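Local coordinates for protein tryparedoxin (Leishmania major, PDB 3S9F) that probably shuttles electrons as a thioredoxin-fold disulfide reductase, feeding the peroxide-detoxifying tryparedoxin peroxidase of the parasite, at residues Q69-E72 against F73-H77; I109-A112 against N113-I116. One frame throughout, in Å; residues are numbered along the deposited sequence.

Interaction 1. Residues Q69-E72 against F73-H77; sequences QLVE and FYEKH
Glu-72 and Lys-76 come together because CG of Glu-72 stands trans to its backbone N (chi1 -166°) while CG of Lys-76 swings back beside its own N (chi1 -78°); both chains then run out extended, side by side. The contact spans the last two turns or so of helix 61-77, the helix of the beta-alpha-beta unit between strands 50-56 and 83-89 of the thioredoxin fold. Ordinary i to i+4 backbone bonds hold these turns, from Phe-73 N to Gln-69 O (2.9 Å) through Lys-76 N to Glu-72 O (3.2 Å). Val-71, which touches Trp-106, and Glu-75 also lie alongside each other, pointing the same way, with the carboxylate oxygen OE2 of Glu-75 3.3 Å from the CG1 methyl of Val-71. The inner side carries Leu-70 and Tyr-74, which rest on Ile-85 of the sheet; Tyr-74 OH is bonded to Glu-84. Phe-73 packs on Leu-151 of helix 147-153, and CG of His-77 sits 4.0 Å above one face of the Phe-73 ring, offset toward the rim. Out at the surface, Lys-76 NZ closes the salt bridge on Glu-72 OE2 at 2.6 Å, approaching 54° out of the carboxylate plane.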
loop_
_atom_site.group_PDB
_atom_site.type_symbol
_atom_site.label_atom_id
_atom_site.label_comp_id
_atom_site.label_asym_id
_atom_site.label_seq_id
_atom_site.Cartn_x
_atom_site.Cartn_y
_atom_site.Cartn_z
ATOM N N GLN A 69 -4.735 -3.805 28.412
ATOM C CA GLN A 69 -6.033 -3.118 28.487
ATOM C C GLN A 69 -6.715 -3.014 27.124
ATOM O O GLN A 69 -7.922 -3.244 26.995
ATOM C CB GLN A 69 -5.900 -1.706 29.050
ATOM C CG GLN A 69 -7.283 -1.030 29.189
ATOM C CD GLN A 69 -7.276 0.239 30.018
ATOM O OE1 GLN A 69 -6.228 0.663 30.526
ATOM N NE2 GLN A 69 -8.459 0.850 30.172
ATOM N N LEU A 70 -5.933 -2.640 26.119
ATOM C CA LEU A 70 -6.461 -2.581 24.748
ATOM C C LEU A 70 -6.932 -3.962 24.261
ATOM O O LEU A 70 -7.979 -4.073 23.623
ATOM C CB LEU A 70 -5.416 -1.966 23.812
ATOM C CG LEU A 70 -5.889 -1.698 22.380
ATOM C CD1 LEU A 70 -7.093 -0.755 22.335
ATOM C CD2 LEU A 70 -4.694 -1.170 21.547
ATOM N N VAL A 71 -6.180 -5.015 24.577
ATOM C CA VAL A 71 -6.602 -6.394 24.234
ATOM C C VAL A 71 -7.970 -6.727 24.842
ATOM O O VAL A 71 -8.871 -7.249 24.163
ATOM C CB VAL A 71 -5.547 -7.454 24.643
ATOM C CG1 VAL A 71 -6.130 -8.865 24.528
ATOM C CG2 VAL A 71 -4.333 -7.347 23.754
ATOM N N GLU A 72 -8.126 -6.394 26.116
ATOM C CA GLU A 72 -9.376 -6.647 26.816
ATOM C C GLU A 72 -10.519 -5.814 26.202
ATOM O O GLU A 72 -11.618 -6.328 25.991
ATOM C CB GLU A 72 -9.198 -6.361 28.306
ATOM C CG GLU A 72 -10.299 -6.888 29.197
ATOM C CD GLU A 72 -10.225 -6.333 30.624
ATOM O OE1 GLU A 72 -9.272 -5.577 30.953
ATOM O OE2 GLU A 72 -11.131 -6.650 31.419
ATOM N N PHE A 73 -10.245 -4.544 25.901
ATOM C CA PHE A 73 -11.251 -3.657 25.314
ATOM C C PHE A 73 -11.711 -4.160 23.946
ATOM O O PHE A 73 -12.907 -4.168 23.657
ATOM C CB PHE A 73 -10.736 -2.212 25.187
ATOM C CG PHE A 73 -11.794 -1.239 24.726
ATOM C CD1 PHE A 73 -11.830 -0.795 23.400
ATOM C CD2 PHE A 73 -12.771 -0.786 25.614
ATOM C CE1 PHE A 73 -12.829 0.098 22.978
ATOM C CE2 PHE A 73 -13.765 0.101 25.206
ATOM C CZ PHE A 73 -13.792 0.548 23.883
ATOM N N TYR A 74 -10.753 -4.568 23.111
ATOM C CA TYR A 74 -11.039 -5.166 21.802
ATOM C C TYR A 74 -11.874 -6.460 21.869
ATOM O O TYR A 74 -12.890 -6.597 21.166
ATOM C CB TYR A 74 -9.730 -5.459 21.112
ATOM C CG TYR A 74 -9.841 -6.034 19.726
ATOM C CD1 TYR A 74 -9.748 -5.214 18.599
ATOM C CD2 TYR A 74 -9.980 -7.409 19.545
ATOM C CE1 TYR A 74 -9.801 -5.759 17.321
ATOM C CE2 TYR A 74 -10.056 -7.967 18.281
ATOM C CZ TYR A 74 -9.943 -7.140 17.170
ATOM O OH TYR A 74 -9.983 -7.711 15.922
ATOM N N GLU A 75 -11.445 -7.407 22.699
ATOM C CA GLU A 75 -12.176 -8.679 22.834
ATOM C C GLU A 75 -13.636 -8.456 23.208
ATOM O O GLU A 75 -14.530 -9.093 22.657
ATOM C CB GLU A 75 -11.480 -9.605 23.832
ATOM C CG GLU A 75 -10.164 -10.148 23.269
ATOM C CD GLU A 75 -9.295 -10.827 24.303
ATOM O OE1 GLU A 75 -9.669 -10.865 25.493
ATOM O OE2 GLU A 75 -8.210 -11.316 23.916
ATOM N N LYS A 76 -13.859 -7.503 24.105
ATOM C CA LYS A 76 -15.183 -7.187 24.628
ATOM C C LYS A 76 -16.079 -6.360 23.699
ATOM O O LYS A 76 -17.303 -6.558 23.688
ATOM C CB LYS A 76 -15.026 -6.434 25.944
ATOM C CG LYS A 76 -14.684 -7.312 27.137
ATOM C CD LYS A 76 -14.718 -6.465 28.404
ATOM C CE LYS A 76 -13.762 -6.989 29.451
ATOM N NZ LYS A 76 -13.384 -5.899 30.398
ATOM N N HIS A 77 -15.482 -5.451 22.926
ATOM C CA HIS A 77 -16.238 -4.406 22.222
ATOM C C HIS A 77 -16.043 -4.295 20.706
ATOM O O HIS A 77 -16.792 -3.564 20.062
ATOM C CB HIS A 77 -15.940 -3.030 22.826
ATOM C CG HIS A 77 -16.312 -2.903 24.267
ATOM N ND1 HIS A 77 -17.610 -2.696 24.686
ATOM C CD2 HIS A 77 -15.555 -2.943 25.386
ATOM C CE1 HIS A 77 -17.637 -2.625 26.005
ATOM N NE2 HIS A 77 -16.404 -2.771 26.453
#

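Interaction 2. Residues I109-A112 against N113-I116; sequences IPFA and NRNI
The backbone from Pro-110 to Asn-113 folds into a type I beta turn, closed by Asn-113 N on Pro-110 O at 2.9 Å, and Asn-113 itself centres an inverse gamma turn whose weak bond runs from Arg-114 N to Ala-112 O. This is the entry from strand 107-108 into helix 114-123 of the thioredoxin fold, with Asn-113 at the N-cap position; its side chain makes no capping bond. Instead, with CG beside the backbone N (chi1 -66°), its amide reaches back over the proline, and ND2 lies 3.4 Å from Pro-110 CG. On the buried side, Ile-109 crosses two residues at a slant: its CG2 meets Asn-113 CB at 3.7 Å, and CD1 meets Ile-116 CG2 at 3.9 Å. Outside, Phe-111 and Arg-114 run in the same direction. The arginine bends at chi2 and chi3, bringing NH2 to 3.6 Å from Phe-111 CZ, with the ring and guanidinium planes 73° apart. Beyond them, Phe-111 meets the ring of Phe-97 and Arg-114 touches Glu-92. A water donates to Ala-112 O and accepts from Asn-115 N at 2.7 Å. The isoleucine contacts thus lie beside a buried amide near a magnesium ion, while the turn bond, the weak gamma-turn bond and the water occupy Pro-110 O, Ala-112 O and Asn-115 N.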
loop_
_atom_site.group_PDB
_atom_site.type_symbol
_atom_site.label_atom_id
_atom_site.label_comp_id
_atom_site.label_asym_id
_atom_site.label_seq_id
_atom_site.Cartn_x
_atom_site.Cartn_y
_atom_site.Cartn_z
ATOM N N ILE A 109 0.145 -4.703 10.188
ATOM C CA ILE A 109 0.986 -4.500 9.022
ATOM C C ILE A 109 2.140 -5.514 9.146
ATOM O O ILE A 109 2.722 -5.661 10.230
ATOM C CB ILE A 109 1.514 -3.053 9.032
ATOM C CG1 ILE A 109 0.335 -2.068 8.845
ATOM C CG2 ILE A 109 2.601 -2.863 7.960
ATOM C CD1 ILE A 109 0.678 -0.607 9.256
ATOM N N PRO A 110 2.457 -6.238 8.057
ATOM C CA PRO A 110 3.501 -7.246 8.168
ATOM C C PRO A 110 4.839 -6.618 8.554
ATOM O O PRO A 110 5.121 -5.455 8.223
ATOM C CB PRO A 110 3.576 -7.836 6.764
ATOM C CG PRO A 110 2.200 -7.628 6.201
ATOM C CD PRO A 110 1.768 -6.282 6.757
ATOM N N PHE A 111 5.637 -7.389 9.289
ATOM C CA PHE A 111 6.948 -6.929 9.726
ATOM C C PHE A 111 7.802 -6.357 8.584
ATOM O O PHE A 111 8.504 -5.355 8.759
ATOM C CB PHE A 111 7.738 -8.073 10.372
ATOM C CG PHE A 111 9.132 -7.679 10.734
ATOM C CD1 PHE A 111 9.365 -6.873 11.841
ATOM C CD2 PHE A 111 10.214 -8.068 9.935
ATOM C CE1 PHE A 111 10.660 -6.489 12.177
ATOM C CE2 PHE A 111 11.515 -7.680 10.252
ATOM C CZ PHE A 111 11.740 -6.894 11.381
ATOM N N ALA A 112 7.761 -7.031 7.439
ATOM C CA ALA A 112 8.528 -6.650 6.259
ATOM C C ALA A 112 8.173 -5.266 5.721
ATOM O O ALA A 112 8.985 -4.640 5.006
ATOM C CB ALA A 112 8.329 -7.706 5.154
ATOM N N ASN A 113 6.964 -4.797 6.045
ATOM C CA ASN A 113 6.486 -3.501 5.566
ATOM C C ASN A 113 6.786 -2.355 6.532
ATOM O O ASN A 113 5.921 -1.529 6.856
ATOM C CB ASN A 113 5.016 -3.575 5.220
ATOM C CG ASN A 113 4.754 -4.478 4.043
ATOM O OD1 ASN A 113 5.162 -4.188 2.901
ATOM N ND2 ASN A 113 4.063 -5.568 4.293
ATOM N N ARG A 114 8.038 -2.302 6.957
ATOM C CA ARG A 114 8.534 -1.252 7.847
ATOM C C ARG A 114 8.335 0.145 7.263
ATOM O O ARG A 114 7.987 1.081 8.002
ATOM C CB ARG A 114 10.022 -1.471 8.112
ATOM C CG ARG A 114 10.329 -2.781 8.819
ATOM C CD ARG A 114 11.612 -3.380 8.261
ATOM N NE ARG A 114 12.439 -4.027 9.278
ATOM C CZ ARG A 114 13.168 -3.378 10.190
ATOM N NH1 ARG A 114 13.169 -2.046 10.252
ATOM N NH2 ARG A 114 13.892 -4.071 11.053
ATOM N N ASN A 115 8.578 0.268 5.956
ATOM C CA ASN A 115 8.439 1.504 5.199
ATOM C C ASN A 115 7.069 2.103 5.478
ATOM O O ASN A 115 6.937 3.308 5.706
ATOM C CB ASN A 115 8.515 1.219 3.677
ATOM C CG ASN A 115 9.903 1.364 3.083
ATOM O OD1 ASN A 115 10.126 0.932 1.943
ATOM N ND2 ASN A 115 10.838 1.977 3.819
ATOM N N ILE A 116 6.038 1.247 5.439
ATOM C CA ILE A 116 4.658 1.693 5.662
ATOM C C ILE A 116 4.485 2.251 7.077
ATOM O O ILE A 116 3.881 3.300 7.254
ATOM C CB ILE A 116 3.615 0.556 5.397
ATOM C CG1 ILE A 116 3.398 0.369 3.899
ATOM C CG2 ILE A 116 2.258 0.878 6.071
ATOM C CD1 ILE A 116 2.721 -0.934 3.534
HETATM O O HOH W 1 9.775 -1.731 4.598
#

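Overall arrangement
Interactions 1 and 2 sit on opposite sides of the chain's centre, their own centres 24 Å apart and their nearest atoms about 12 Å apart, so they do not touch. Both flank strand 83-89: interaction 1 leans on Ile-85, interaction 2 on its neighbours Ile-86 and Ala-88. Helix 61-77, which carries interaction 1, begins just after Cys-60 and includes Cys-63, the CxxC pair that can form the redox disulfide; residues 69-77 are its later turns. Interaction 2 faces the second subunit, where Asn-113 meets Asn-113 of that chain. Magnesium ions lie near both, about 4 Å from the side chain of Tyr-74 and about 3 Å from that of Asn-113.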